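Local coordinates for protein homoserine kinase (Listeria monocytogenes, PDB 3HUL) that probably catalyses the ATP-dependent phosphorylation of L-homoserine to O-phospho-L-homoserine, the fourth of five steps from L-aspartate to L-threonine, at residues A[4-8]-A[94-99]; A[10-14]-A[244-248]; A[15-21]-A[190-195]; A[110-114]-A[127-132]. All blocks are in the same frame, centred on the assembly; numbering follows the deposited sequence.

Contact 1 of 4, residues A[4-8]-A[94-99]; sequences RIRVP and VAGIEL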
loop_
_atom_site.group_PDB
_atom_site.type_symbol
_atom_site.label_atom_id
_atom_site.label_comp_id
_atom_site.label_asym_id
_atom_site.label_seq_id
_atom_site.Cartn_x
_atom_site.Cartn_y
_atom_site.Cartn_z
ATOM N N ARG A 4 8.138 12.953 -31.185
ATOM C CA ARG A 4 6.720 12.768 -30.898
ATOM C C ARG A 4 6.414 13.080 -29.437
ATOM O O ARG A 4 7.226 12.832 -28.546
ATOM C CB ARG A 4 6.268 11.330 -31.193
ATOM C CG ARG A 4 6.888 10.680 -32.429
ATOM C CD ARG A 4 6.263 11.201 -33.719
ATOM N NE ARG A 4 5.272 10.275 -34.268
ATOM C CZ ARG A 4 5.478 9.497 -35.333
ATOM N NH1 ARG A 4 4.523 8.685 -35.763
ATOM N NH2 ARG A 4 6.639 9.524 -35.973
ATOM N N ILE A 5 5.220 13.605 -29.201
ATOM C CA ILE A 5 4.754 13.913 -27.859
ATOM C C ILE A 5 3.390 13.291 -27.786
ATOM O O ILE A 5 2.566 13.535 -28.645
ATOM C CB ILE A 5 4.623 15.433 -27.625
ATOM C CG1 ILE A 5 5.973 16.127 -27.769
ATOM C CG2 ILE A 5 3.968 15.734 -26.255
ATOM C CD1 ILE A 5 5.869 17.609 -27.712
ATOM N N ARG A 6 3.169 12.464 -26.765
ATOM C CA ARG A 6 1.872 11.829 -26.538
ATOM C C ARG A 6 1.397 12.131 -25.118
ATOM O O ARG A 6 2.182 12.060 -24.183
ATOM C CB ARG A 6 1.975 10.323 -26.728
ATOM C CG ARG A 6 0.622 9.654 -26.825
ATOM C CD ARG A 6 0.601 8.293 -26.168
ATOM N NE ARG A 6 1.409 7.339 -26.913
ATOM C CZ ARG A 6 1.063 6.814 -28.088
ATOM N NH1 ARG A 6 -0.093 7.141 -28.660
ATOM N NH2 ARG A 6 1.886 5.964 -28.699
ATOM N N VAL A 7 0.119 12.496 -24.975
ATOM C CA VAL A 7 -0.464 12.882 -23.682
ATOM C C VAL A 7 -1.820 12.227 -23.573
ATOM O O VAL A 7 -2.608 12.316 -24.519
ATOM C CB VAL A 7 -0.667 14.414 -23.556
ATOM C CG1 VAL A 7 -1.180 14.777 -22.162
ATOM C CG2 VAL A 7 0.643 15.196 -23.896
ATOM N N PRO A 8 -2.104 11.566 -22.422
ATOM C CA PRO A 8 -3.368 10.876 -22.269
ATOM C C PRO A 8 -4.559 11.737 -21.787
ATOM O O PRO A 8 -4.377 12.786 -21.147
ATOM C CB PRO A 8 -3.048 9.801 -21.225
ATOM C CG PRO A 8 -2.029 10.412 -20.347
ATOM C CD PRO A 8 -1.222 11.359 -21.253
ATOM N N VAL A 94 -0.755 20.342 -21.293
ATOM C CA VAL A 94 0.393 19.470 -21.024
ATOM C C VAL A 94 1.267 19.260 -22.275
ATOM O O VAL A 94 2.475 19.288 -22.187
ATOM C CB VAL A 94 -0.076 18.121 -20.412
ATOM C CG1 VAL A 94 1.092 17.091 -20.327
ATOM C CG2 VAL A 94 -0.736 18.378 -19.067
ATOM N N ALA A 95 0.650 19.056 -23.424
ATOM C CA ALA A 95 1.392 18.907 -24.677
ATOM C C ALA A 95 2.233 20.151 -25.033
ATOM O O ALA A 95 3.369 20.022 -25.507
ATOM C CB ALA A 95 0.444 18.562 -25.802
ATOM N N GLY A 96 1.684 21.342 -24.780
ATOM C CA GLY A 96 2.401 22.590 -24.999
ATOM C C GLY A 96 3.565 22.746 -24.061
ATOM O O GLY A 96 4.628 23.237 -24.441
ATOM N N ILE A 97 3.373 22.323 -22.820
ATOM C CA ILE A 97 4.463 22.305 -21.867
ATOM C C ILE A 97 5.599 21.383 -22.347
ATOM O O ILE A 97 6.778 21.749 -22.278
ATOM C CB ILE A 97 3.959 21.905 -20.496
ATOM C CG1 ILE A 97 3.045 23.011 -19.951
ATOM C CG2 ILE A 97 5.109 21.649 -19.528
ATOM C CD1 ILE A 97 2.176 22.554 -18.748
ATOM N N GLU A 98 5.240 20.205 -22.856
ATOM C CA GLU A 98 6.248 19.234 -23.311
ATOM C C GLU A 98 6.968 19.770 -24.549
ATOM O O GLU A 98 8.179 19.599 -24.695
ATOM C CB GLU A 98 5.595 17.896 -23.639
ATOM C CG GLU A 98 5.038 17.185 -22.418
ATOM C CD GLU A 98 6.100 16.422 -21.659
ATOM O OE1 GLU A 98 7.205 16.944 -21.420
ATOM O OE2 GLU A 98 5.827 15.269 -21.301
ATOM N N LEU A 99 6.212 20.414 -25.438
ATOM C CA LEU A 99 6.811 21.071 -26.606
ATOM C C LEU A 99 7.897 22.087 -26.205
ATOM O O LEU A 99 9.036 21.995 -26.659
ATOM C CB LEU A 99 5.729 21.722 -27.469
ATOM C CG LEU A 99 6.111 22.250 -28.847
ATOM C CD1 LEU A 99 6.388 21.119 -29.824
ATOM C CD2 LEU A 99 4.974 23.134 -29.357
#
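Val7 and Ile5 turn their branches onto helix 88-103 through matching first torsions, each setting one gamma carbon anti to the backbone N and the other beside it. In Val7 the anti branch is CG1 (chi1 -176°); in Ile5 it is the methyl CG2, while CG1 lies beside the N (chi1 -62°), carrying CD1 outward along an extended chain. This is a helix packed on one face of the mixed beta-sheet, an alpha/beta layer of the GHMP kinase N-terminal domain, with strand and helix segments running nearly antiparallel at 151° and their axes 8.6 Å apart. Alternation along the strand sends residues 5 and 7 to the helix and Arg6 to the other face, where its guanidinium group has a cation-pi partner in Tyr28.

Val7 spreads over two residues of one helical turn: CG1 touches Val94 CG1 at 3.7 Å, while CG2 meets Ala95 CB at 3.9 Å. Beta-branched residues suit the strand and give each a pair of contact points, and the small Ala95 lets the strand come close. Further along, Ile5 CG2 lies 3.8 Å from Glu98 CB. Beyond that carbon the glutamate chain bends at chi2, and OE1 pairs with Lys113, which would meet the charge of a buried carboxylate. One turn on from Ala95, Ile5 CD1 rests against Leu99, 3.6 Å from Leu99 N and 4.1 Å from Leu99 CB.

Contact 2 of 4, residues A[10-14]-A[244-248]; sequences TTANL and LSGAG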
loop_
_atom_site.group_PDB
_atom_site.type_symbol
_atom_site.label_atom_id
_atom_site.label_comp_id
_atom_site.label_asym_id
_atom_site.label_seq_id
_atom_site.Cartn_x
_atom_site.Cartn_y
_atom_site.Cartn_z
ATOM N N THR A 10 -7.869 12.230 -19.364
ATOM C CA THR A 10 -8.015 12.109 -17.911
ATOM C C THR A 10 -9.440 12.409 -17.526
ATOM O O THR A 10 -10.113 13.234 -18.161
ATOM C CB THR A 10 -7.125 13.141 -17.143
ATOM O OG1 THR A 10 -7.352 14.436 -17.699
ATOM C CG2 THR A 10 -5.643 12.811 -17.248
ATOM N N THR A 11 -9.910 11.746 -16.477
ATOM C CA THR A 11 -11.212 12.058 -15.902
ATOM C C THR A 11 -10.971 12.563 -14.502
ATOM O O THR A 11 -10.328 11.890 -13.695
ATOM C CB THR A 11 -12.179 10.847 -15.878
ATOM O OG1 THR A 11 -13.410 11.251 -15.274
ATOM C CG2 THR A 11 -11.623 9.658 -15.091
ATOM N N ALA A 12 -11.471 13.760 -14.232
ATOM C CA ALA A 12 -11.184 14.443 -12.992
ATOM C C ALA A 12 -12.443 14.499 -12.133
ATOM O O ALA A 12 -13.511 14.084 -12.576
ATOM C CB ALA A 12 -10.661 15.841 -13.289
ATOM N N ASN A 13 -12.304 14.997 -10.905
ATOM C CA ASN A 13 -13.447 15.216 -10.032
ATOM C C ASN A 13 -14.079 13.857 -9.727
ATOM O O ASN A 13 -15.303 13.715 -9.717
ATOM C CB ASN A 13 -14.441 16.205 -10.701
ATOM C CG ASN A 13 -15.595 16.618 -9.781
ATOM O OD1 ASN A 13 -16.702 16.940 -10.247
ATOM N ND2 ASN A 13 -15.349 16.608 -8.478
ATOM N N LEU A 14 -13.215 12.862 -9.510
ATOM C CA LEU A 14 -13.621 11.502 -9.166
ATOM C C LEU A 14 -14.359 11.501 -7.838
ATOM O O LEU A 14 -13.771 11.801 -6.796
ATOM C CB LEU A 14 -12.407 10.571 -9.053
ATOM C CG LEU A 14 -11.950 9.616 -10.168
ATOM C CD1 LEU A 14 -11.091 8.513 -9.525
ATOM C CD2 LEU A 14 -13.108 8.976 -10.937
ATOM N N LEU A 244 -20.737 10.977 -14.028
ATOM C CA LEU A 244 -20.174 11.985 -14.918
ATOM C C LEU A 244 -18.644 11.996 -14.825
ATOM O O LEU A 244 -18.066 11.830 -13.737
ATOM C CB LEU A 244 -20.746 13.366 -14.631
ATOM C CG LEU A 244 -22.219 13.506 -14.993
ATOM C CD1 LEU A 244 -22.742 14.832 -14.405
ATOM C CD2 LEU A 244 -22.418 13.440 -16.507
ATOM N N SER A 245 -18.010 12.129 -15.988
ATOM C CA SER A 245 -16.583 12.381 -16.088
ATOM C C SER A 245 -16.340 13.892 -15.955
ATOM O O SER A 245 -16.793 14.671 -16.797
ATOM C CB SER A 245 -16.084 11.879 -17.435
ATOM O OG SER A 245 -14.679 11.950 -17.508
ATOM N N GLY A 246 -15.660 14.307 -14.885
ATOM C CA GLY A 246 -15.382 15.721 -14.639
ATOM C C GLY A 246 -16.669 16.516 -14.628
ATOM O O GLY A 246 -17.576 16.203 -13.880
ATOM N N ALA A 247 -16.774 17.523 -15.482
ATOM C CA ALA A 247 -17.988 18.335 -15.525
ATOM C C ALA A 247 -18.989 17.777 -16.549
ATOM O O ALA A 247 -20.055 18.371 -16.785
ATOM C CB ALA A 247 -17.639 19.814 -15.835
ATOM N N GLY A 248 -18.651 16.632 -17.147
ATOM C CA GLY A 248 -19.495 16.059 -18.185
ATOM C C GLY A 248 -19.090 16.600 -19.551
ATOM O O GLY A 248 -18.074 17.294 -19.669
#
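The backbones of Ala12 and Gly246 come together with their CA atoms 4.7 Å apart, where Gly246 N gives a weak, strongly bent bond to Ala12 O at 3.2 Å (123° at the hydrogen). The same carbonyl oxygen also receives a CA-H...O contact from Gly246 CA, 3.2 Å away, so one acceptor is approached by two neighbouring atoms of a single glycine.

The stronger link is between hydroxyls. Thr11 OG1 donates to Ser245 OG at 2.7 Å, and both oxygens are swung away from their own backbone nitrogens, trans about CA-CB (chi1 179° in Thr11), to point across the gap. Ser245 OG also bonds to Gly85 O, in the loop predicted to bind ATP, so this one small hydroxyl joins three parts of the chain inside the protein. Ser245 opens a type II' beta turn that ends at Gly248, closed by Gly248 N to Ser245 O at 2.7 Å. Gly246 occupies the turn's second position, whose positive phi glycine adopts readily. Gly248 takes backbone angles (phi 89°) that suit a residue without CB, because the carbonyl oxygen of the preceding residue crowds that position. The sequence Ser245-Gly246-Ala247-Gly248 belongs to the glycine-rich third motif of GHMP kinases, which in relatives lies at the active site, and here it meets strand 3-12 from the N-terminal domain. Next to Ala12, Asn13 has a positive phi, which asparagine tolerates well; it lays its CB 4.1 Å from Gly246 CA, while its OD1 stays 3.8 Å from Gly246 O.

Contact 3 of 4, residues A[15-21]-A[190-195]; sequences GPGFDSC and IANVMI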
loop_
_atom_site.group_PDB
_atom_site.type_symbol
_atom_site.label_atom_id
_atom_site.label_comp_id
_atom_site.label_asym_id
_atom_site.label_seq_id
_atom_site.Cartn_x
_atom_site.Cartn_y
_atom_site.Cartn_z
ATOM N N GLY A 15 -15.649 11.179 -7.883
ATOM C CA GLY A 15 -16.511 11.279 -6.719
ATOM C C GLY A 15 -16.525 12.676 -6.111
ATOM O O GLY A 15 -16.508 13.677 -6.836
ATOM N N PRO A 16 -16.513 12.753 -4.764
ATOM C CA PRO A 16 -16.407 14.048 -4.158
ATOM C C PRO A 16 -14.957 14.515 -4.084
ATOM O O PRO A 16 -14.679 15.490 -3.389
ATOM C CB PRO A 16 -17.004 13.828 -2.762
ATOM C CG PRO A 16 -17.454 12.391 -2.729
ATOM C CD PRO A 16 -16.592 11.715 -3.733
ATOM N N GLY A 17 -14.049 13.880 -4.833
ATOM C CA GLY A 17 -12.670 14.388 -4.961
ATOM C C GLY A 17 -12.547 15.625 -5.850
ATOM O O GLY A 17 -11.686 15.700 -6.738
ATOM N N PHE A 18 -13.411 16.614 -5.585
ATOM C CA PHE A 18 -13.486 17.835 -6.374
ATOM C C PHE A 18 -12.170 18.593 -6.424
ATOM O O PHE A 18 -11.567 18.879 -5.379
ATOM C CB PHE A 18 -14.630 18.732 -5.880
ATOM C CG PHE A 18 -14.980 19.832 -6.846
ATOM C CD1 PHE A 18 -15.801 19.572 -7.957
ATOM C CD2 PHE A 18 -14.465 21.112 -6.675
ATOM C CE1 PHE A 18 -16.121 20.593 -8.871
ATOM C CE2 PHE A 18 -14.769 22.133 -7.586
ATOM C CZ PHE A 18 -15.605 21.878 -8.679
ATOM N N ASP A 19 -11.711 18.907 -7.639
ATOM C CA ASP A 19 -10.404 19.552 -7.830
ATOM C C ASP A 19 -9.242 18.781 -7.142
ATOM O O ASP A 19 -8.214 19.373 -6.747
ATOM C CB ASP A 19 -10.423 21.025 -7.376
ATOM C CG ASP A 19 -11.102 21.960 -8.383
ATOM O OD1 ASP A 19 -11.556 21.508 -9.468
ATOM O OD2 ASP A 19 -11.174 23.175 -8.082
ATOM N N SER A 20 -9.403 17.466 -7.004
ATOM C CA SER A 20 -8.445 16.685 -6.255
ATOM C C SER A 20 -8.048 15.363 -6.907
ATOM O O SER A 20 -6.854 15.108 -7.124
ATOM C CB SER A 20 -8.947 16.461 -4.832
ATOM O OG SER A 20 -8.015 15.667 -4.121
ATOM N N CYS A 21 -9.034 14.513 -7.188
ATOM C CA CYS A 21 -8.754 13.179 -7.700
ATOM C C CYS A 21 -9.009 13.084 -9.208
ATOM O O CYS A 21 -10.030 13.574 -9.729
ATOM C CB CYS A 21 -9.602 12.130 -6.953
ATOM S SG CYS A 21 -9.324 12.104 -5.148
ATOM N N ILE A 190 -16.483 11.653 2.649
ATOM C CA ILE A 190 -16.837 10.697 1.585
ATOM C C ILE A 190 -15.698 10.451 0.580
ATOM O O ILE A 190 -15.482 9.319 0.121
ATOM C CB ILE A 190 -18.136 11.163 0.857
ATOM C CG1 ILE A 190 -19.314 11.222 1.849
ATOM C CG2 ILE A 190 -18.455 10.278 -0.378
ATOM C CD1 ILE A 190 -19.589 9.915 2.624
ATOM N N ALA A 191 -14.989 11.520 0.204
ATOM C CA ALA A 191 -13.825 11.366 -0.653
ATOM C C ALA A 191 -12.719 10.596 0.113
ATOM O O ALA A 191 -12.077 9.717 -0.443
ATOM C CB ALA A 191 -13.337 12.730 -1.116
ATOM N N ASN A 192 -12.517 10.935 1.382
ATOM C CA ASN A 192 -11.554 10.221 2.250
ATOM C C ASN A 192 -11.825 8.718 2.237
ATOM O O ASN A 192 -10.920 7.923 2.022
ATOM C CB ASN A 192 -11.648 10.691 3.695
ATOM C CG ASN A 192 -11.264 12.127 3.886
ATOM O OD1 ASN A 192 -10.734 12.782 2.984
ATOM N ND2 ASN A 192 -11.488 12.630 5.106
ATOM N N VAL A 193 -13.080 8.340 2.462
ATOM C CA VAL A 193 -13.477 6.937 2.458
ATOM C C VAL A 193 -13.259 6.284 1.081
ATOM O O VAL A 193 -12.726 5.172 0.988
ATOM C CB VAL A 193 -14.941 6.755 2.967
ATOM C CG1 VAL A 193 -15.404 5.297 2.775
ATOM C CG2 VAL A 193 -15.019 7.119 4.440
ATOM N N MET A 194 -13.621 6.998 0.016
ATOM C CA MET A 194 -13.426 6.525 -1.360
ATOM C C MET A 194 -11.956 6.197 -1.558
ATOM O O MET A 194 -11.625 5.100 -2.013
ATOM C CB MET A 194 -13.858 7.580 -2.374
ATOM C CG MET A 194 -13.633 7.197 -3.856
ATOM S SD MET A 194 -14.026 8.504 -5.074
ATOM C CE MET A 194 -12.609 9.586 -4.929
ATOM N N ILE A 195 -11.070 7.136 -1.212
ATOM C CA ILE A 195 -9.629 6.910 -1.351
ATOM C C ILE A 195 -9.163 5.706 -0.499
ATOM O O ILE A 195 -8.487 4.810 -0.982
ATOM C CB ILE A 195 -8.809 8.185 -0.972
ATOM C CG1 ILE A 195 -9.049 9.320 -1.977
ATOM C CG2 ILE A 195 -7.350 7.872 -0.860
ATOM C CD1 ILE A 195 -8.801 10.731 -1.382
#
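Pro16 and Ala191 bring the loop that follows the N-terminal strand 3-12 of the GHMP kinase fold onto helix 181-198. Beside them, Ser20 and Asn192 hydrogen-bond to Asn192 and Ser20 of a neighbouring subunit. The contact across the segments is apolar. The proline ring stands at about a right angle to Ile190, and its CG presses on Ile190 CG2 at 3.3 Å, tighter than ordinary van der Waals contact. Ala191 has only a methyl, so the loop backbone can settle on it, with Pro16 O 3.8 Å from Ala191 CB.

Sulfur makes the second group of contacts. Met194 extends with its CG trans to the backbone N (chi1 177°), then bends at its thioether (chi3 77°), so that SD lies 4.1 Å from Gly15 CA and CE reaches the Cys21 thiol. Having no side chain, Gly15 can lie under the sulfur, and its positive phi also suits glycine. Cys21 SG touches Ile195 CD1 as well, at 4.0 Å.

Hydrogen bonds shape the loop. Gly17 centres an inverse gamma turn, spanned by a weak bond from Phe18 N to Pro16 O, which also accepts from Trp215 NE1, outside the loop. Gly17 O accepts from two amides, Ser20 N and Cys21 N, each at 2.9 Å.

Contact 4 of 4, residues A[110-114]-A[127-132]; sequences KEEKV and VAPAVL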
loop_
_atom_site.group_PDB
_atom_site.type_symbol
_atom_site.label_atom_id
_atom_site.label_comp_id
_atom_site.label_asym_id
_atom_site.label_seq_id
_atom_site.Cartn_x
_atom_site.Cartn_y
_atom_site.Cartn_z
ATOM N N LYS A 110 8.986 16.553 -13.692
ATOM C CA LYS A 110 7.568 16.193 -13.664
ATOM C C LYS A 110 6.813 17.078 -12.666
ATOM O O LYS A 110 5.753 17.603 -12.966
ATOM C CB LYS A 110 7.408 14.708 -13.321
ATOM C CG LYS A 110 7.513 13.780 -14.530
ATOM C CD LYS A 110 7.993 12.348 -14.172
ATOM C CE LYS A 110 7.424 11.820 -12.833
ATOM N NZ LYS A 110 8.183 12.280 -11.608
ATOM N N GLU A 111 7.409 17.270 -11.493
ATOM C CA GLU A 111 6.838 18.122 -10.461
ATOM C C GLU A 111 6.548 19.535 -10.994
ATOM O O GLU A 111 5.458 20.087 -10.762
ATOM C CB GLU A 111 7.782 18.196 -9.257
ATOM C CG GLU A 111 8.046 16.851 -8.539
ATOM C CD GLU A 111 9.128 15.942 -9.191
ATOM O OE1 GLU A 111 9.843 16.365 -10.117
ATOM O OE2 GLU A 111 9.267 14.776 -8.752
ATOM N N GLU A 112 7.519 20.114 -11.707
ATOM C CA GLU A 112 7.391 21.502 -12.218
ATOM C C GLU A 112 6.346 21.559 -13.315
ATOM O O GLU A 112 5.561 22.486 -13.370
ATOM C CB GLU A 112 8.737 22.055 -12.739
ATOM C CG GLU A 112 9.728 22.471 -11.629
ATOM C CD GLU A 112 11.107 22.871 -12.199
ATOM O OE1 GLU A 112 11.299 24.085 -12.475
ATOM O OE2 GLU A 112 11.973 21.979 -12.402
ATOM N N LYS A 113 6.332 20.543 -14.169
ATOM C CA LYS A 113 5.339 20.448 -15.233
ATOM C C LYS A 113 3.910 20.422 -14.695
ATOM O O LYS A 113 3.014 21.025 -15.297
ATOM C CB LYS A 113 5.580 19.223 -16.095
ATOM C CG LYS A 113 6.846 19.274 -16.933
ATOM C CD LYS A 113 7.041 17.943 -17.682
ATOM C CE LYS A 113 8.478 17.812 -18.178
ATOM N NZ LYS A 113 8.670 16.518 -18.899
ATOM N N VAL A 114 3.710 19.694 -13.587
ATOM C CA VAL A 114 2.406 19.614 -12.941
ATOM C C VAL A 114 2.105 20.977 -12.376
ATOM O O VAL A 114 1.018 21.517 -12.629
ATOM C CB VAL A 114 2.299 18.514 -11.808
ATOM C CG1 VAL A 114 0.992 18.658 -11.038
ATOM C CG2 VAL A 114 2.394 17.109 -12.397
ATOM N N VAL A 127 -4.553 17.645 -15.025
ATOM C CA VAL A 127 -3.152 17.792 -15.433
ATOM C C VAL A 127 -2.132 16.918 -14.694
ATOM O O VAL A 127 -1.165 16.457 -15.292
ATOM C CB VAL A 127 -2.670 19.298 -15.472
ATOM C CG1 VAL A 127 -3.450 20.098 -16.538
ATOM C CG2 VAL A 127 -2.730 19.974 -14.098
ATOM N N ALA A 128 -2.333 16.677 -13.404
ATOM C CA ALA A 128 -1.383 15.846 -12.680
ATOM C C ALA A 128 -1.404 14.394 -13.237
ATOM O O ALA A 128 -0.358 13.873 -13.611
ATOM C CB ALA A 128 -1.650 15.892 -11.152
ATOM N N PRO A 129 -2.593 13.759 -13.339
ATOM C CA PRO A 129 -2.582 12.429 -13.982
ATOM C C PRO A 129 -2.158 12.460 -15.475
ATOM O O PRO A 129 -1.595 11.478 -15.957
ATOM C CB PRO A 129 -4.027 11.909 -13.801
ATOM C CG PRO A 129 -4.829 13.043 -13.344
ATOM C CD PRO A 129 -3.925 14.126 -12.816
ATOM N N ALA A 130 -2.391 13.569 -16.192
ATOM C CA ALA A 130 -1.902 13.668 -17.574
ATOM C C ALA A 130 -0.374 13.614 -17.613
ATOM O O ALA A 130 0.208 12.988 -18.490
ATOM C CB ALA A 130 -2.432 14.943 -18.278
ATOM N N VAL A 131 0.273 14.239 -16.641
ATOM C CA VAL A 131 1.729 14.159 -16.539
ATOM C C VAL A 131 2.218 12.862 -15.882
ATOM O O VAL A 131 3.180 12.280 -16.325
ATOM C CB VAL A 131 2.290 15.351 -15.749
ATOM C CG1 VAL A 131 3.836 15.232 -15.588
ATOM C CG2 VAL A 131 1.926 16.646 -16.437
ATOM N N LEU A 132 1.553 12.400 -14.827
ATOM C CA LEU A 132 2.145 11.376 -13.941
ATOM C C LEU A 132 1.645 9.989 -14.259
ATOM O O LEU A 132 2.304 8.995 -13.964
ATOM C CB LEU A 132 1.837 11.716 -12.505
ATOM C CG LEU A 132 2.363 13.113 -12.150
ATOM C CD1 LEU A 132 1.944 13.419 -10.754
ATOM C CD2 LEU A 132 3.912 13.188 -12.326
#
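Val127 begins the short helix 127-132 by setting its CG2 4.3 Å from Val114 O, a loose touch against the backbone of helix 110-121. Next, Ala128 brings its CB to 3.8 Å from Val114 CG1; a small methyl suits this place, since Val114 CA and Ala128 CA lie 5.3 Å apart, the nearest pair between the segments.

Val131 is central. Its CB lies 3.8 Å from Val114 CG2, and its CG1, trans to the backbone N (chi1 178°), continues toward Lys110, 4.1 Å from Lys110 CG. Leu132 then closes the row: its CG is 4.0 Å from Val114 CG2, and its CD2 meets Lys110 CE at 3.8 Å. Lys110 lies over the leucine because its chain folds at both outer torsions, drawing the aliphatic part across the N-terminal end of helix 110-121 while the ammonium makes a long ion pair with Glu111.

The two helical segments, running nearly antiparallel at 151°, thus meet without any hydrogen bond between them. Association here rests on branched hydrocarbon surfaces centred on Val114, with the lysine's methylenes forming the transition from buried valines to solvent.

Strand 3-12 ties the set together: contact 1 uses its start and contact 2 its end, their centres about 21 Å apart. Contacts 1 and 4, with centres about 11 Å apart, follow in series and join through the Glu98-Lys113 salt bridge and Val94 packing on Ala130. Contact 4 also reaches contact 2, where Thr10 touches Pro129 and Ala130. The centre of contact 3 is about 12 Å from that of contact 2 and lies on the opposite side of the chain's centre from contact 1. In sequence, contact 1 crosses contacts 2 and 3; contact 2 spans contact 3, which spans contact 4. Contacts 2 and 3 pair early residues with late ones, consistent with their joining the N-terminal part to the C-terminal part.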